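Local coordinates for protein cytochrome c'' (Methylophilus methylotrophus, PDB 1GU2) that probably carries electrons through a covalently bound heme c, at residues H53-G61 with Y115-T123. Numbering follows the deposited sequence.
Sequences HTNNPANVG and YLLTETKPT. With HEC (heme c), chain C.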
loop_
_atom_site.group_PDB
_atom_site.type_symbol
_atom_site.label_atom_id
_atom_site.label_comp_id
_atom_site.label_asym_id
_atom_site.label_seq_id
_atom_site.Cartn_x
_atom_site.Cartn_y
_atom_site.Cartn_z
ATOM N N HIS A 53 -4.073 1.198 9.313
ATOM C CA HIS A 53 -4.519 -0.021 8.597
ATOM C C HIS A 53 -4.268 -1.272 9.401
ATOM O O HIS A 53 -4.598 -2.377 8.945
ATOM C CB HIS A 53 -3.822 -0.071 7.218
ATOM C CG HIS A 53 -4.281 1.031 6.315
ATOM N ND1 HIS A 53 -5.555 1.100 5.800
ATOM C CD2 HIS A 53 -3.671 2.096 5.785
ATOM C CE1 HIS A 53 -5.684 2.172 5.001
ATOM N NE2 HIS A 53 -4.541 2.810 4.981
ATOM N N THR A 54 -3.698 -1.143 10.620
ATOM C CA THR A 54 -3.238 -2.222 11.500
ATOM C C THR A 54 -2.013 -2.861 10.883
ATOM O O THR A 54 -1.609 -2.571 9.749
ATOM C CB THR A 54 -4.324 -3.249 11.893
ATOM O OG1 THR A 54 -4.482 -4.242 10.874
ATOM C CG2 THR A 54 -5.690 -2.696 12.069
ATOM N N ASN A 55 -1.400 -3.788 11.649
ATOM C CA ASN A 55 -0.226 -4.469 11.096
ATOM C C ASN A 55 -0.499 -5.645 10.199
ATOM O O ASN A 55 0.349 -6.431 9.771
ATOM C CB ASN A 55 0.775 -4.958 12.196
ATOM C CG ASN A 55 0.169 -5.993 13.083
ATOM O OD1 ASN A 55 -0.841 -6.621 12.781
ATOM N ND2 ASN A 55 0.795 -6.176 14.257
ATOM N N ASN A 56 -1.661 -5.919 9.799
ATOM C CA ASN A 56 -2.272 -6.862 8.886
ATOM C C ASN A 56 -3.296 -6.159 7.976
ATOM O O ASN A 56 -4.417 -5.856 8.398
ATOM C CB ASN A 56 -2.904 -8.025 9.675
ATOM C CG ASN A 56 -3.280 -9.211 8.829
ATOM O OD1 ASN A 56 -3.603 -10.333 9.276
ATOM N ND2 ASN A 56 -3.238 -9.033 7.543
ATOM N N PRO A 57 -2.943 -6.015 6.701
ATOM C CA PRO A 57 -3.876 -5.349 5.763
ATOM C C PRO A 57 -5.095 -6.137 5.361
ATOM O O PRO A 57 -5.990 -5.648 4.662
ATOM C CB PRO A 57 -2.948 -5.083 4.575
ATOM C CG PRO A 57 -1.952 -6.187 4.603
ATOM C CD PRO A 57 -1.686 -6.415 6.049
ATOM N N ALA A 58 -5.294 -7.381 5.808
ATOM C CA ALA A 58 -6.456 -8.201 5.708
ATOM C C ALA A 58 -7.468 -7.831 6.791
ATOM O O ALA A 58 -8.629 -8.277 6.691
ATOM C CB ALA A 58 -6.075 -9.674 5.797
ATOM N N ASN A 59 -7.102 -7.028 7.786
ATOM C CA ASN A 59 -8.027 -6.628 8.842
ATOM C C ASN A 59 -8.700 -5.284 8.566
ATOM O O ASN A 59 -8.238 -4.483 7.757
ATOM C CB ASN A 59 -7.353 -6.474 10.248
ATOM C CG ASN A 59 -7.321 -7.850 10.867
ATOM O OD1 ASN A 59 -7.954 -8.493 11.649
ATOM N ND2 ASN A 59 -6.283 -8.452 10.391
ATOM N N VAL A 60 -9.779 -5.012 9.281
ATOM C CA VAL A 60 -10.410 -3.697 9.272
ATOM C C VAL A 60 -9.552 -2.747 10.070
ATOM O O VAL A 60 -9.138 -3.039 11.182
ATOM C CB VAL A 60 -11.820 -3.838 9.849
ATOM C CG1 VAL A 60 -12.408 -2.478 10.105
ATOM C CG2 VAL A 60 -12.720 -4.640 8.908
ATOM N N GLY A 61 -9.272 -1.590 9.517
ATOM C CA GLY A 61 -8.493 -0.535 10.112
ATOM C C GLY A 61 -9.347 0.521 10.785
ATOM O O GLY A 61 -10.589 0.427 10.842
ATOM N N TYR A 115 3.084 -7.191 -1.711
ATOM C CA TYR A 115 2.874 -7.619 -0.300
ATOM C C TYR A 115 1.394 -7.818 -0.019
ATOM O O TYR A 115 0.954 -8.810 0.598
ATOM C CB TYR A 115 3.545 -6.579 0.634
ATOM C CG TYR A 115 3.038 -6.714 2.058
ATOM C CD1 TYR A 115 3.268 -7.880 2.769
ATOM C CD2 TYR A 115 2.315 -5.704 2.685
ATOM C CE1 TYR A 115 2.785 -7.978 4.083
ATOM C CE2 TYR A 115 1.823 -5.780 3.987
ATOM C CZ TYR A 115 2.096 -6.949 4.656
ATOM O OH TYR A 115 1.604 -7.113 5.916
ATOM N N LEU A 116 0.518 -6.902 -0.450
ATOM C CA LEU A 116 -0.939 -7.071 -0.263
ATOM C C LEU A 116 -1.441 -8.393 -0.855
ATOM O O LEU A 116 -2.376 -8.990 -0.245
ATOM C CB LEU A 116 -1.708 -5.939 -0.888
ATOM C CG LEU A 116 -1.627 -4.558 -0.249
ATOM C CD1 LEU A 116 -2.542 -3.592 -1.000
ATOM C CD2 LEU A 116 -1.997 -4.553 1.213
ATOM N N LEU A 117 -0.903 -8.851 -1.970
ATOM C CA LEU A 117 -1.320 -10.113 -2.611
ATOM C C LEU A 117 -1.023 -11.298 -1.703
ATOM O O LEU A 117 -1.623 -12.362 -1.873
ATOM C CB LEU A 117 -0.643 -10.334 -3.965
ATOM C CG LEU A 117 -0.987 -9.365 -5.088
ATOM C CD1 LEU A 117 -0.175 -9.624 -6.344
ATOM C CD2 LEU A 117 -2.473 -9.393 -5.372
ATOM N N THR A 118 -0.116 -11.163 -0.756
ATOM C CA THR A 118 0.293 -12.273 0.058
ATOM C C THR A 118 -0.446 -12.354 1.408
ATOM O O THR A 118 -0.310 -13.361 2.103
ATOM C CB THR A 118 1.795 -12.251 0.444
ATOM O OG1 THR A 118 2.096 -11.156 1.342
ATOM C CG2 THR A 118 2.579 -12.173 -0.821
ATOM N N GLU A 119 -1.180 -11.309 1.757
ATOM C CA GLU A 119 -1.892 -11.198 3.035
ATOM C C GLU A 119 -3.340 -11.555 2.800
ATOM O O GLU A 119 -4.268 -10.830 2.506
ATOM C CB GLU A 119 -1.724 -9.810 3.661
ATOM C CG GLU A 119 -0.294 -9.564 4.093
ATOM C CD GLU A 119 -0.034 -10.124 5.460
ATOM O OE1 GLU A 119 -0.607 -11.145 5.866
ATOM O OE2 GLU A 119 0.782 -9.543 6.200
ATOM N N THR A 120 -3.672 -12.833 2.922
ATOM C CA THR A 120 -5.008 -13.259 2.513
ATOM C C THR A 120 -5.818 -13.680 3.733
ATOM O O THR A 120 -6.954 -14.128 3.583
ATOM C CB THR A 120 -4.946 -14.434 1.528
ATOM O OG1 THR A 120 -4.389 -15.543 2.232
ATOM C CG2 THR A 120 -4.027 -14.188 0.315
ATOM N N LYS A 121 -5.256 -13.622 4.942
ATOM C CA LYS A 121 -5.976 -14.099 6.122
ATOM C C LYS A 121 -5.987 -13.052 7.243
ATOM O O LYS A 121 -4.923 -12.619 7.740
ATOM C CB LYS A 121 -5.344 -15.390 6.654
ATOM C CG LYS A 121 -5.216 -16.511 5.627
ATOM C CD LYS A 121 -6.476 -17.374 5.677
ATOM C CE LYS A 121 -6.364 -18.530 4.692
ATOM N NZ LYS A 121 -7.699 -19.069 4.261
ATOM N N PRO A 122 -7.145 -12.610 7.668
ATOM C CA PRO A 122 -7.204 -11.689 8.820
ATOM C C PRO A 122 -6.640 -12.327 10.053
ATOM O O PRO A 122 -6.817 -13.509 10.340
ATOM C CB PRO A 122 -8.703 -11.413 8.948
ATOM C CG PRO A 122 -9.234 -11.710 7.587
ATOM C CD PRO A 122 -8.459 -12.887 7.087
ATOM N N THR A 123 -5.918 -11.677 10.892
ATOM C CA THR A 123 -5.660 -11.822 12.302
ATOM C C THR A 123 -6.935 -11.970 13.121
ATOM O O THR A 123 -7.898 -11.203 13.001
ATOM C CB THR A 123 -4.863 -10.632 12.904
ATOM O OG1 THR A 123 -3.608 -10.485 12.196
ATOM C CG2 THR A 123 -4.519 -10.884 14.380
HETATM FE FE HEC C . -4.237 4.453 3.845
HETATM C CHA HEC C . -7.021 4.071 1.889
HETATM C CHB HEC C . -2.460 2.526 1.661
HETATM C CHC HEC C . -1.357 5.256 5.538
HETATM C CHD HEC C . -6.120 6.075 6.210
HETATM N NA HEC C . -4.657 3.443 2.166
HETATM C C1A HEC C . -5.881 3.404 1.476
HETATM C C2A HEC C . -5.747 2.600 0.293
HETATM C C3A HEC C . -4.489 2.129 0.257
HETATM C C4A HEC C . -3.797 2.682 1.396
HETATM C CMA HEC C . -3.839 1.210 -0.808
HETATM C CAA HEC C . -6.873 2.341 -0.722
HETATM C CBA HEC C . -6.860 3.352 -1.884
HETATM C CGA HEC C . -7.966 3.113 -2.853
HETATM O O1A HEC C . -8.448 4.095 -3.458
HETATM O O2A HEC C . -8.398 1.966 -3.055
HETATM N NB HEC C . -2.296 3.993 3.623
HETATM C C1B HEC C . -1.743 3.207 2.651
HETATM C C2B HEC C . -0.292 3.222 2.779
HETATM C C3B HEC C . 0.016 4.010 3.848
HETATM C C4B HEC C . -1.245 4.467 4.389
HETATM C CMB HEC C . 0.698 2.486 1.860
HETATM C CAB HEC C . 1.397 4.363 4.448
HETATM C CBB HEC C . 2.292 5.056 3.422
HETATM N NC HEC C . -3.830 5.449 5.535
HETATM C C1C HEC C . -2.566 5.645 6.095
HETATM C C2C HEC C . -2.706 6.292 7.382
HETATM C C3C HEC C . -4.040 6.505 7.589
HETATM C C4C HEC C . -4.739 5.995 6.443
HETATM C CMC HEC C . -1.495 6.580 8.293
HETATM C CAC HEC C . -4.767 7.064 8.813
HETATM C CBC HEC C . -4.314 8.471 9.189
HETATM N ND HEC C . -6.158 4.955 4.010
HETATM C C1D HEC C . -6.754 5.667 5.060
HETATM C C2D HEC C . -8.109 6.006 4.717
HETATM C C3D HEC C . -8.311 5.606 3.426
HETATM C C4D HEC C . -7.148 4.841 3.033
HETATM C CMD HEC C . -9.108 6.733 5.635
HETATM C CAD HEC C . -9.535 5.966 2.546
HETATM C CBD HEC C . -10.801 5.150 2.911
HETATM C CGD HEC C . -10.930 3.844 2.155
HETATM O O1D HEC C . -11.648 2.905 2.607
HETATM O O2D HEC C . -10.333 3.717 1.054
HETATM O O HOH W 1 2.497 -6.302 8.284
HETATM O O HOH W 2 -2.630 -8.208 13.304
#
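The ring of P57 is the bump here, and Y115, L116 and E119 make the hollow that takes it. P57 CB sits on the methyl L116 CD2 at 3.5 Å, P57 CG lies 3.8 Å from Y115 CE2, and the stem of E119 crosses the proline at about a right angle, with its CB and CG both against P57 CG. With CG anti to the backbone N (chi1 163°), the phenol of Y115 crosses P57 obliquely, and Y115 OH comes to 3.4 Å from P57 CD. Y115 OH donates to E119 OE2 at 2.6 Å, on the lone pair turned away from the other carboxylate oxygen; the bend of the glutamate at chi2 brings the carboxylate to the hydroxyl while CB and CG stay against the proline. A water completes the link, donating both to Y115 OH and to N55 O. A phenylalanine at Y115 would still pack on P57, but E119 would probably lose its short hydrogen bond and be left freer to swing, with the water losing one acceptor.

Further along, the chain leaving helix 106-118 runs past the type I turn N56-N59. The methyl A58 CB nestles against the backbone at K121 and P122, 3.6 Å from P122 N, while P122 CG rests beside A58 O. The side chains of N56 and N59 both end close to T123, and a second water donates to T123 OG1. Outside these two segments, A58 also touches V77, and P57 pairs through its backbone with A74.

H53, the last residue of helix 49-53, just before this loop, binds the heme iron through NE2 at 2.0 Å, with H95 as the second axial ligand. C49, C52 and H53 form the CXXCH heme-binding motif of c-type cytochromes; in this protein the loop that follows it packs on the end of helix 106-118 and its tail.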